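Local coordinates for protein terminal oxygenase component of carbazole (PDB 7BUG) that catalyses the angular dioxygenation of carbazole, as the terminal oxygenase component of carbazole 1,9a-dioxygenase, at residues K256-D261 with V272-P278; L48-N52 with Q377-V382; R210-T214 with E360-A364; P237-G241 with E250-G254. All coordinates share one frame; numbering follows the deposited sequence.

Interaction 1 of 4, residues K256-D261 with V272-P278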
loop_
_atom_site.group_PDB
_atom_site.type_symbol
_atom_site.label_atom_id
_atom_site.label_comp_id
_atom_site.label_asym_id
_atom_site.label_seq_id
_atom_site.Cartn_x
_atom_site.Cartn_y
_atom_site.Cartn_z
ATOM N N LYS A 256 -2.328 15.768 -45.548
ATOM C CA LYS A 256 -3.606 15.128 -45.114
ATOM C C LYS A 256 -4.185 15.956 -43.971
ATOM O O LYS A 256 -3.544 16.013 -42.918
ATOM C CB LYS A 256 -3.440 13.676 -44.667
ATOM C CG LYS A 256 -3.633 12.637 -45.754
ATOM C CD LYS A 256 -2.936 11.352 -45.522
ATOM C CE LYS A 256 -3.281 10.317 -46.554
ATOM N NZ LYS A 256 -2.742 8.998 -46.197
ATOM N N ILE A 257 -5.294 16.636 -44.229
ATOM C CA ILE A 257 -6.080 17.381 -43.209
ATOM C C ILE A 257 -6.929 16.374 -42.428
ATOM O O ILE A 257 -7.698 15.637 -43.060
ATOM C CB ILE A 257 -6.936 18.488 -43.838
ATOM C CG1 ILE A 257 -6.076 19.479 -44.633
ATOM C CG2 ILE A 257 -7.765 19.189 -42.769
ATOM C CD1 ILE A 257 -6.880 20.589 -45.270
ATOM N N VAL A 258 -6.752 16.319 -41.107
ATOM C CA VAL A 258 -7.530 15.413 -40.209
ATOM C C VAL A 258 -8.072 16.240 -39.039
ATOM O O VAL A 258 -7.697 17.422 -38.860
ATOM C CB VAL A 258 -6.708 14.201 -39.716
ATOM C CG1 VAL A 258 -6.333 13.273 -40.852
ATOM C CG2 VAL A 258 -5.491 14.637 -38.924
ATOM N N ALA A 259 -8.994 15.641 -38.283
ATOM C CA ALA A 259 -9.496 16.178 -37.009
ATOM C C ALA A 259 -10.143 17.555 -37.170
ATOM O O ALA A 259 -9.963 18.368 -36.269
ATOM C CB ALA A 259 -8.385 16.200 -36.007
ATOM N N ASN A 260 -10.911 17.779 -38.236
ATOM C CA ASN A 260 -11.734 19.000 -38.434
ATOM C C ASN A 260 -12.829 19.076 -37.373
ATOM O O ASN A 260 -13.140 20.177 -36.960
ATOM C CB ASN A 260 -12.430 19.009 -39.788
ATOM C CG ASN A 260 -11.431 18.870 -40.910
ATOM O OD1 ASN A 260 -10.846 17.811 -41.077
ATOM N ND2 ASN A 260 -11.187 19.946 -41.633
ATOM N N ASP A 261 -13.438 17.948 -37.005
ATOM C CA ASP A 261 -14.539 17.905 -36.002
ATOM C C ASP A 261 -14.075 17.059 -34.811
ATOM O O ASP A 261 -13.740 15.886 -35.022
ATOM C CB ASP A 261 -15.847 17.326 -36.555
ATOM C CG ASP A 261 -16.388 18.071 -37.757
ATOM O OD1 ASP A 261 -16.397 19.317 -37.717
ATOM O OD2 ASP A 261 -16.820 17.393 -38.721
ATOM N N VAL A 272 -13.354 11.989 -33.130
ATOM C CA VAL A 272 -12.427 12.810 -33.953
ATOM C C VAL A 272 -12.638 12.428 -35.410
ATOM O O VAL A 272 -12.494 11.247 -35.760
ATOM C CB VAL A 272 -10.961 12.599 -33.559
ATOM C CG1 VAL A 272 -10.043 13.517 -34.377
ATOM C CG2 VAL A 272 -10.721 12.747 -32.075
ATOM N N ASN A 273 -13.038 13.412 -36.190
ATOM C CA ASN A 273 -13.482 13.190 -37.581
ATOM C C ASN A 273 -12.839 14.211 -38.501
ATOM O O ASN A 273 -13.028 15.411 -38.285
ATOM C CB ASN A 273 -14.991 13.388 -37.704
ATOM C CG ASN A 273 -15.473 13.025 -39.088
ATOM O OD1 ASN A 273 -14.884 12.190 -39.767
ATOM N ND2 ASN A 273 -16.559 13.635 -39.492
ATOM N N PRO A 274 -12.100 13.784 -39.543
ATOM C CA PRO A 274 -11.690 12.401 -39.742
ATOM C C PRO A 274 -10.383 12.122 -38.979
ATOM O O PRO A 274 -9.656 13.019 -38.645
ATOM C CB PRO A 274 -11.515 12.339 -41.279
ATOM C CG PRO A 274 -11.042 13.701 -41.666
ATOM C CD PRO A 274 -11.641 14.646 -40.644
ATOM N N PHE A 275 -10.105 10.857 -38.719
ATOM C CA PHE A 275 -8.860 10.412 -38.048
ATOM C C PHE A 275 -8.824 8.906 -38.029
ATOM O O PHE A 275 -9.889 8.320 -37.873
ATOM C CB PHE A 275 -8.805 10.902 -36.605
ATOM C CG PHE A 275 -7.390 10.978 -36.096
ATOM C CD1 PHE A 275 -6.604 12.072 -36.408
ATOM C CD2 PHE A 275 -6.858 9.938 -35.351
ATOM C CE1 PHE A 275 -5.284 12.110 -35.982
ATOM C CE2 PHE A 275 -5.532 9.986 -34.929
ATOM C CZ PHE A 275 -4.759 11.069 -35.272
ATOM N N PRO A 276 -7.674 8.208 -38.198
ATOM C CA PRO A 276 -6.342 8.811 -38.455
ATOM C C PRO A 276 -6.031 9.048 -39.949
ATOM O O PRO A 276 -4.903 9.429 -40.310
ATOM C CB PRO A 276 -5.447 7.699 -37.897
ATOM C CG PRO A 276 -6.177 6.449 -38.327
ATOM C CD PRO A 276 -7.599 6.769 -37.956
ATOM N N ASN A 277 -7.062 8.894 -40.776
ATOM C CA ASN A 277 -7.029 9.083 -42.259
ATOM C C ASN A 277 -8.305 9.807 -42.672
ATOM O O ASN A 277 -9.313 9.768 -41.956
ATOM C CB ASN A 277 -6.794 7.746 -42.940
ATOM C CG ASN A 277 -6.137 7.872 -44.300
ATOM O OD1 ASN A 277 -5.114 8.533 -44.417
ATOM N ND2 ASN A 277 -6.742 7.266 -45.312
ATOM N N PRO A 278 -8.323 10.563 -43.801
ATOM C CA PRO A 278 -9.499 11.363 -44.148
ATOM C C PRO A 278 -10.800 10.584 -44.382
ATOM O O PRO A 278 -11.814 11.239 -44.416
ATOM C CB PRO A 278 -9.040 12.154 -45.391
ATOM C CG PRO A 278 -7.540 12.262 -45.165
ATOM C CD PRO A 278 -7.169 10.887 -44.672
#

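Interaction 2 of 4, residues L48-N52 with Q377-V382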
loop_
_atom_site.group_PDB
_atom_site.type_symbol
_atom_site.label_atom_id
_atom_site.label_comp_id
_atom_site.label_asym_id
_atom_site.label_seq_id
_atom_site.Cartn_x
_atom_site.Cartn_y
_atom_site.Cartn_z
ATOM N N LEU A 48 -16.519 -2.297 -13.282
ATOM C CA LEU A 48 -17.069 -1.115 -13.947
ATOM C C LEU A 48 -17.639 -0.184 -12.884
ATOM O O LEU A 48 -18.470 -0.635 -12.065
ATOM C CB LEU A 48 -18.134 -1.548 -14.938
ATOM C CG LEU A 48 -18.844 -0.439 -15.681
ATOM C CD1 LEU A 48 -17.895 0.455 -16.455
ATOM C CD2 LEU A 48 -19.927 -0.983 -16.589
ATOM N N LEU A 49 -17.174 1.063 -12.857
ATOM C CA LEU A 49 -17.652 2.046 -11.844
ATOM C C LEU A 49 -17.440 1.478 -10.442
ATOM O O LEU A 49 -18.233 1.755 -9.529
ATOM C CB LEU A 49 -19.115 2.423 -12.114
ATOM C CG LEU A 49 -19.362 3.625 -13.020
ATOM C CD1 LEU A 49 -18.677 3.548 -14.347
ATOM C CD2 LEU A 49 -20.860 3.876 -13.170
ATOM N N GLY A 50 -16.405 0.663 -10.260
ATOM C CA GLY A 50 -16.016 0.083 -8.970
ATOM C C GLY A 50 -16.719 -1.189 -8.619
ATOM O O GLY A 50 -16.368 -1.846 -7.588
ATOM N N GLU A 51 -17.666 -1.630 -9.440
ATOM C CA GLU A 51 -18.472 -2.826 -9.163
ATOM C C GLU A 51 -17.955 -4.013 -10.005
ATOM O O GLU A 51 -17.781 -3.897 -11.251
ATOM C CB GLU A 51 -19.936 -2.621 -9.581
ATOM C CG GLU A 51 -20.595 -1.404 -8.951
ATOM C CD GLU A 51 -22.093 -1.282 -9.108
ATOM O OE1 GLU A 51 -22.732 -2.297 -9.397
ATOM O OE2 GLU A 51 -22.615 -0.173 -8.874
ATOM N N ASN A 52 -17.809 -5.150 -9.333
ATOM C CA ASN A 52 -17.379 -6.392 -10.025
ATOM C C ASN A 52 -18.629 -6.991 -10.673
ATOM O O ASN A 52 -19.632 -7.214 -9.958
ATOM C CB ASN A 52 -16.768 -7.454 -9.095
ATOM C CG ASN A 52 -15.428 -7.002 -8.542
ATOM O OD1 ASN A 52 -14.570 -6.579 -9.319
ATOM N ND2 ASN A 52 -15.276 -7.039 -7.236
ATOM N N GLN A 377 -21.712 8.140 -9.191
ATOM C CA GLN A 377 -21.454 6.841 -8.542
ATOM C C GLN A 377 -20.689 7.077 -7.254
ATOM O O GLN A 377 -19.700 7.879 -7.238
ATOM C CB GLN A 377 -20.660 5.946 -9.497
ATOM C CG GLN A 377 -20.263 4.625 -8.875
ATOM C CD GLN A 377 -21.356 3.584 -8.971
ATOM O OE1 GLN A 377 -22.534 3.925 -9.170
ATOM N NE2 GLN A 377 -21.008 2.306 -8.875
ATOM N N THR A 378 -21.090 6.388 -6.198
ATOM C CA THR A 378 -20.441 6.547 -4.876
ATOM C C THR A 378 -20.094 5.183 -4.283
ATOM O O THR A 378 -20.489 4.158 -4.824
ATOM C CB THR A 378 -21.361 7.283 -3.887
ATOM O OG1 THR A 378 -22.367 6.356 -3.483
ATOM C CG2 THR A 378 -21.986 8.526 -4.475
ATOM N N GLN A 379 -19.261 5.220 -3.263
ATOM C CA GLN A 379 -18.803 3.994 -2.576
ATOM C C GLN A 379 -20.048 3.323 -1.996
ATOM O O GLN A 379 -20.062 2.079 -1.886
ATOM C CB GLN A 379 -17.694 4.309 -1.559
ATOM C CG GLN A 379 -16.283 4.029 -2.053
ATOM C CD GLN A 379 -16.047 2.656 -2.633
ATOM O OE1 GLN A 379 -16.440 1.609 -2.088
ATOM N NE2 GLN A 379 -15.357 2.648 -3.754
ATOM N N ALA A 380 -21.110 4.068 -1.687
ATOM C CA ALA A 380 -22.377 3.483 -1.220
ATOM C C ALA A 380 -22.976 2.578 -2.310
ATOM O O ALA A 380 -23.502 1.539 -1.970
ATOM C CB ALA A 380 -23.366 4.556 -0.786
ATOM N N HIS A 381 -22.921 2.957 -3.594
ATOM C CA HIS A 381 -23.421 2.086 -4.661
ATOM C C HIS A 381 -22.545 0.833 -4.706
ATOM O O HIS A 381 -23.063 -0.277 -4.942
ATOM C CB HIS A 381 -23.380 2.798 -6.004
ATOM C CG HIS A 381 -24.303 3.974 -6.104
ATOM N ND1 HIS A 381 -23.863 5.306 -6.012
ATOM C CD2 HIS A 381 -25.639 4.018 -6.334
ATOM C CE1 HIS A 381 -24.912 6.098 -6.165
ATOM N NE2 HIS A 381 -26.021 5.327 -6.388
ATOM N N VAL A 382 -21.251 0.998 -4.534
ATOM C CA VAL A 382 -20.281 -0.117 -4.671
ATOM C C VAL A 382 -20.518 -1.120 -3.545
ATOM O O VAL A 382 -20.531 -2.345 -3.823
ATOM C CB VAL A 382 -18.838 0.371 -4.680
ATOM C CG1 VAL A 382 -17.891 -0.800 -4.749
ATOM C CG2 VAL A 382 -18.586 1.326 -5.840
HETATM O O HOH W 1 -24.583 -0.969 -7.061
#

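Interaction 3 of 4, residues R210-T214 with E360-A364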
loop_
_atom_site.group_PDB
_atom_site.type_symbol
_atom_site.label_atom_id
_atom_site.label_comp_id
_atom_site.label_asym_id
_atom_site.label_seq_id
_atom_site.Cartn_x
_atom_site.Cartn_y
_atom_site.Cartn_z
ATOM N N ARG A 210 -14.704 34.048 -26.194
ATOM C CA ARG A 210 -14.702 32.825 -25.357
ATOM C C ARG A 210 -15.851 31.920 -25.812
ATOM O O ARG A 210 -15.609 30.714 -26.009
ATOM C CB ARG A 210 -14.838 33.189 -23.874
ATOM C CG ARG A 210 -14.404 32.080 -22.927
ATOM C CD ARG A 210 -14.812 32.306 -21.489
ATOM N NE ARG A 210 -16.180 32.800 -21.413
ATOM C CZ ARG A 210 -17.281 32.077 -21.638
ATOM N NH1 ARG A 210 -17.200 30.792 -21.952
ATOM N NH2 ARG A 210 -18.470 32.648 -21.545
ATOM N N LYS A 211 -17.049 32.487 -26.009
ATOM C CA LYS A 211 -18.293 31.706 -26.236
ATOM C C LYS A 211 -18.226 30.987 -27.595
ATOM O O LYS A 211 -18.959 29.982 -27.730
ATOM C CB LYS A 211 -19.536 32.597 -26.096
ATOM C CG LYS A 211 -19.725 33.644 -27.185
ATOM C CD LYS A 211 -20.469 34.874 -26.679
ATOM C CE LYS A 211 -20.983 35.784 -27.775
ATOM N NZ LYS A 211 -22.375 35.464 -28.174
ATOM N N GLN A 212 -17.367 31.437 -28.531
ATOM C CA GLN A 212 -17.190 30.827 -29.881
ATOM C C GLN A 212 -16.136 29.710 -29.909
ATOM O O GLN A 212 -15.962 29.104 -30.982
ATOM C CB GLN A 212 -16.742 31.879 -30.895
ATOM C CG GLN A 212 -17.892 32.737 -31.388
ATOM C CD GLN A 212 -17.400 33.841 -32.292
ATOM O OE1 GLN A 212 -16.243 33.861 -32.726
ATOM N NE2 GLN A 212 -18.291 34.778 -32.575
ATOM N N GLN A 213 -15.434 29.442 -28.814
ATOM C CA GLN A 213 -14.352 28.419 -28.832
ATOM C C GLN A 213 -14.954 27.016 -28.741
ATOM O O GLN A 213 -14.222 26.034 -29.011
ATOM C CB GLN A 213 -13.415 28.576 -27.639
ATOM C CG GLN A 213 -12.733 29.938 -27.551
ATOM C CD GLN A 213 -11.964 30.257 -28.811
ATOM O OE1 GLN A 213 -11.129 29.466 -29.275
ATOM N NE2 GLN A 213 -12.245 31.425 -29.372
ATOM N N THR A 214 -16.204 26.907 -28.294
ATOM C CA THR A 214 -16.907 25.599 -28.166
ATOM C C THR A 214 -18.353 25.699 -28.643
ATOM O O THR A 214 -18.905 26.811 -28.687
ATOM C CB THR A 214 -16.893 25.103 -26.722
ATOM O OG1 THR A 214 -17.589 26.021 -25.887
ATOM C CG2 THR A 214 -15.497 24.916 -26.186
ATOM N N GLU A 360 -10.417 26.218 -22.431
ATOM C CA GLU A 360 -11.866 26.548 -22.547
ATOM C C GLU A 360 -12.613 25.281 -22.960
ATOM O O GLU A 360 -13.719 25.050 -22.444
ATOM C CB GLU A 360 -12.070 27.707 -23.529
ATOM C CG GLU A 360 -13.508 28.092 -23.740
ATOM C CD GLU A 360 -14.244 28.544 -22.484
ATOM O OE1 GLU A 360 -13.581 28.999 -21.530
ATOM O OE2 GLU A 360 -15.506 28.441 -22.468
ATOM N N ALA A 361 -12.063 24.468 -23.849
ATOM C CA ALA A 361 -12.705 23.205 -24.296
ATOM C C ALA A 361 -12.887 22.268 -23.087
ATOM O O ALA A 361 -14.002 21.737 -22.846
ATOM C CB ALA A 361 -11.887 22.515 -25.331
ATOM N N ILE A 362 -11.847 22.132 -22.264
ATOM C CA ILE A 362 -11.896 21.267 -21.063
ATOM C C ILE A 362 -12.937 21.780 -20.066
ATOM O O ILE A 362 -13.712 20.946 -19.528
ATOM C CB ILE A 362 -10.511 21.108 -20.431
ATOM C CG1 ILE A 362 -9.647 20.282 -21.404
ATOM C CG2 ILE A 362 -10.647 20.460 -19.035
ATOM C CD1 ILE A 362 -8.168 20.322 -21.122
ATOM N N VAL A 363 -12.963 23.088 -19.794
ATOM C CA VAL A 363 -13.904 23.690 -18.826
ATOM C C VAL A 363 -15.333 23.530 -19.363
ATOM O O VAL A 363 -16.205 23.216 -18.578
ATOM C CB VAL A 363 -13.516 25.147 -18.545
ATOM C CG1 VAL A 363 -14.647 25.953 -17.956
ATOM C CG2 VAL A 363 -12.289 25.165 -17.633
ATOM N N ALA A 364 -15.553 23.647 -20.650
ATOM C CA ALA A 364 -16.915 23.448 -21.212
ATOM C C ALA A 364 -17.349 22.005 -20.961
ATOM O O ALA A 364 -18.493 21.803 -20.576
ATOM C CB ALA A 364 -16.919 23.778 -22.672
HETATM O O HOH W 2 -16.566 28.364 -24.945
#

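Interaction 4 of 4, residues P237-G241 with E250-G254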
loop_
_atom_site.group_PDB
_atom_site.type_symbol
_atom_site.label_atom_id
_atom_site.label_comp_id
_atom_site.label_asym_id
_atom_site.label_seq_id
_atom_site.Cartn_x
_atom_site.Cartn_y
_atom_site.Cartn_z
ATOM N N PRO A 237 -3.403 28.056 -36.515
ATOM C CA PRO A 237 -2.566 26.923 -36.147
ATOM C C PRO A 237 -1.114 27.399 -36.007
ATOM O O PRO A 237 -0.704 28.277 -36.784
ATOM C CB PRO A 237 -2.783 25.937 -37.296
ATOM C CG PRO A 237 -3.089 26.824 -38.478
ATOM C CD PRO A 237 -3.889 27.970 -37.897
ATOM N N VAL A 238 -0.408 26.872 -34.997
ATOM C CA VAL A 238 1.029 27.168 -34.699
ATOM C C VAL A 238 1.867 26.038 -35.316
ATOM O O VAL A 238 1.795 24.898 -34.809
ATOM C CB VAL A 238 1.296 27.313 -33.189
ATOM C CG1 VAL A 238 2.776 27.563 -32.916
ATOM C CG2 VAL A 238 0.436 28.383 -32.521
ATOM N N PHE A 239 2.608 26.304 -36.404
ATOM C CA PHE A 239 3.580 25.329 -36.961
ATOM C C PHE A 239 5.028 25.715 -36.605
ATOM O O PHE A 239 5.878 24.858 -36.779
ATOM C CB PHE A 239 3.403 25.177 -38.475
ATOM C CG PHE A 239 2.138 24.473 -38.868
ATOM C CD1 PHE A 239 0.953 25.167 -38.989
ATOM C CD2 PHE A 239 2.147 23.118 -39.133
ATOM C CE1 PHE A 239 -0.211 24.518 -39.367
ATOM C CE2 PHE A 239 0.979 22.465 -39.482
ATOM C CZ PHE A 239 -0.194 23.171 -39.614
ATOM N N GLU A 240 5.306 26.942 -36.168
ATOM C CA GLU A 240 6.689 27.338 -35.792
ATOM C C GLU A 240 6.718 27.697 -34.306
ATOM O O GLU A 240 6.291 28.828 -33.929
ATOM C CB GLU A 240 7.194 28.452 -36.707
ATOM C CG GLU A 240 7.624 27.942 -38.071
ATOM C CD GLU A 240 8.171 29.045 -38.966
ATOM O OE1 GLU A 240 9.409 29.194 -39.039
ATOM O OE2 GLU A 240 7.356 29.773 -39.561
ATOM N N GLY A 241 7.244 26.770 -33.501
ATOM C CA GLY A 241 7.449 27.000 -32.062
ATOM C C GLY A 241 8.683 27.856 -31.811
ATOM O O GLY A 241 9.751 27.465 -32.314
ATOM N N GLU A 250 9.278 22.837 -35.222
ATOM C CA GLU A 250 8.256 22.980 -36.286
ATOM C C GLU A 250 7.202 21.892 -36.103
ATOM O O GLU A 250 7.569 20.781 -35.672
ATOM C CB GLU A 250 8.952 22.953 -37.642
ATOM C CG GLU A 250 9.914 24.121 -37.762
ATOM C CD GLU A 250 10.705 24.186 -39.049
ATOM O OE1 GLU A 250 10.276 24.939 -39.958
ATOM O OE2 GLU A 250 11.751 23.495 -39.130
ATOM N N GLY A 251 5.951 22.230 -36.425
ATOM C CA GLY A 251 4.831 21.285 -36.543
ATOM C C GLY A 251 5.026 20.385 -37.744
ATOM O O GLY A 251 6.068 20.519 -38.436
ATOM N N ALA A 252 4.044 19.526 -38.015
ATOM C CA ALA A 252 4.131 18.470 -39.039
ATOM C C ALA A 252 3.592 19.015 -40.360
ATOM O O ALA A 252 2.357 19.243 -40.467
ATOM C CB ALA A 252 3.383 17.245 -38.597
ATOM N N TYR A 253 4.497 19.231 -41.315
ATOM C CA TYR A 253 4.192 19.822 -42.640
ATOM C C TYR A 253 3.906 18.659 -43.606
ATOM O O TYR A 253 4.825 18.176 -44.307
ATOM C CB TYR A 253 5.322 20.776 -43.042
ATOM C CG TYR A 253 5.283 22.158 -42.423
ATOM C CD1 TYR A 253 4.293 23.072 -42.752
ATOM C CD2 TYR A 253 6.281 22.580 -41.557
ATOM C CE1 TYR A 253 4.266 24.346 -42.204
ATOM C CE2 TYR A 253 6.279 23.853 -41.009
ATOM C CZ TYR A 253 5.268 24.741 -41.333
ATOM O OH TYR A 253 5.275 25.999 -40.795
ATOM N N GLY A 254 2.657 18.183 -43.561
ATOM C CA GLY A 254 2.079 17.135 -44.422
ATOM C C GLY A 254 0.823 17.641 -45.115
ATOM O O GLY A 254 0.405 18.780 -44.839
#

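Interaction 1 of 4, residues K256-D261 with V272-P278
Lys256 reaches over Pro278 to grip Asn277. From CB, aimed at the opposing segment, CG passes 4.0 Å from Pro278 CG, and the chain then runs extended. CD and CE draw closer to the amide oxygen of Asn277, CE coming to 3.3 Å from OD1, before NZ bonds to Asn277 OD1 at 3.0 Å, in the carbonyl plane and on a lone pair. Lysine suits this place because its apolar stem packs on a proline while its tip is shared between Asn277 and Asn196, whose amide also donates to Asn277 OD1; Asn277 ND2 donates to Asp279. With an alanine in place of Lys256, Asn277 OD1 would probably lose its ammonium partner and Pro278 the methylene lying against it. Val258 sets CG2 at the edge of the Phe275 ring, 3.8 Å from CD1, and Ala259 presses CB on Val272 CG1 at 3.6 Å. Phe275 also packs on Leu192 and Phe329, its side chain about 7 Å from that of the iron ligand His187. Ala259 N donates to Pro274 O at 2.7 Å, in a segment bent by cis peptide bonds before Pro274 and Pro276. Asp261 and Asn273 exchange two backbone bonds, and with Asn260 also facing Asn273 they form a classic beta bulge where strands 261-265 and 269-273 of the catalytic domain pair. Across this contact, backbone bonds hold the sheet end, and the ammonium of Lys256 the other.

Interaction 2 of 4, residues L48-N52 with Q377-V382
Gln377 and Glu51 meet with their flat ends nearly coplanar, amide and carboxylate planes only 16° apart, though the two side chains slant across one another. Gln377 NE2 is the shared donor: it reaches Glu51 OE2 at 3.0 Å, in the plane of its own amide and on the anti lone pair of the carboxylate, and Leu49 O at 2.9 Å, which is tilted from that plane. A bend at chi2 (84°) turns the amide of Gln377 toward the turn, and glutamine suits the site because one NH2 can serve two acceptors. Glu51 OE2 also accepts a hydrogen bond from a water that donates to His381 O as well (water to His381 O 2.7 Å). Val382 lays CG1 against Gly50 O (3.4 Å). Gly50 suits its place in the type I' turn from Leu48 to Glu51, since its phi is positive (86°) and a CB would probably crowd Val382 CG2. At the N-terminus of the helix, Thr378 and His381 form a capping box, Thr378 N donating to His381 ND1. Arg26 serves both Glu51 OE2 and Gln377 OE1, while Lys66 and Tyr124 hold Glu51 OE1. The short helix 379-382 thus sits at the turn joining strands 44-48 and 51-58 of the Rieske domain sheet, with strand 281-288 of the catalytic domain beside Leu48 and Leu49.

Interaction 3 of 4, residues R210-T214 with E360-A364
Arg210 and Glu360 carry the charged part of the contact. Arg210 NH1 donates to Glu360 OE2 at 2.9 Å in a salt bridge that is one-armed and rather bent (139° at the hydrogen): the carboxylate meets the edge of the guanidinium, with OE2 in the guanidinium plane, but the nitrogen comes from above the carboxylate, the two planes being 54° apart. With CG anti to the backbone N, Arg210 CG lies 3.5 Å from Glu360 OE1; the bend at chi3 (43°) then brings NH1 to OE2. Arginine suits the place, as its aliphatic part covers the acid that its tip binds.

A bound water adds the second kind of link. It gives its hydrogens to Arg210 O and to Glu360 OE2, the latter at 2.7 Å, and accepts from Thr214 OG1, so that one water joins backbone, hydroxyl and acid and gives Glu360 OE2 two donors.

The third kind is apolar. Thr214 turns its methyl to the helix, CG2 standing 3.8 Å from Ala361 CA and 4.0 Å from Ala364 CB, while Gln213 CB touches Glu360 CG at 3.9 Å. Small alanines allow the helix to approach this closely, and the same threonine offers its hydroxyl to the water. Ile362, farther round the helix, packs on Arg72 of a neighbouring subunit, a residue of the [2Fe-2S] site.

Helix 360-372 lies against the start of strand 214-217, outermost of its seven-stranded antiparallel sheet within the chain, and Ala364 and Thr214 both touch Val227 of strand 226-229, a packing of helix on sheet consistent with the Bet v 1-like fold of the homotrimeric ring hydroxylases.

Interaction 4 of 4, residues P237-G241 with E250-G254
Phe239 is the first residue of 237-241 to meet the other segment, just after Val238, whose side chain packs on Leu108 of a neighbouring subunit. Phe239 O accepts from Gly251 N at 2.7 Å in a nearly straight bond (165°), and Glu250 CA also comes within 3.1 Å of Phe239 O as a CA-H...O contact. The side chain of Phe239 turns to the same partner segment, its CG anti to the carbonyl carbon (chi1 -70°). CB lies 3.1 Å from Tyr253 OH, and CD2 stands over one face of the tyrosine ring, near the rim. The rings are nearly parallel (24°) but laterally displaced, centroids 5.1 Å apart, with little overlap. At its far end the phenylalanine ring meets Ala252 O with its edge, CE2 being 3.6 Å away. A serine in place of Phe239 would probably leave that face of Tyr253 without its neighbour and the ring freer to turn. Glycine suits position 251, where a CB would point at Phe239 CD2 and probably crowd it. All this lies at the open end of the beta hairpin made by strands 236-243 and 246-250, in the catalytic domain, where the first strand is interrupted at Phe239. Glu240 then resumes the strand as an antiparallel non-hydrogen-bonded pair with Glu250. Both glutamates project from the same face with extended chains, their OE1 atoms 4.4 Å apart, a mild repulsion of like charges that probably costs little where both are exposed. Gly241 goes on to backbone bonds with Val248 and Arg249. Tyr253 has been seen to bind magnesium in this protein, although this chain carries no such ion.

Interactions 1, 3 and 4 all belong to the catalytic domain, whereas interaction 2 ties the chain's last short helix to a turn of the Rieske domain. Interaction 4 is a surface contact made largely by aromatic packing and one backbone bond; the other three are partly buried. Interactions 1 and 4 adjoin in sequence, sharing the connection between strands 246-250 and 261-265, with centres about 17 Å apart. Charge is used differently in each: an ammonium shared by amides in interaction 1, a carboxylate held by several donors in interaction 2, a salt bridge accompanied by a water in interaction 3, and a like-charged pair in interaction 4. Interactions 2 and 3 use consecutive helices, 379-382 and 360-372.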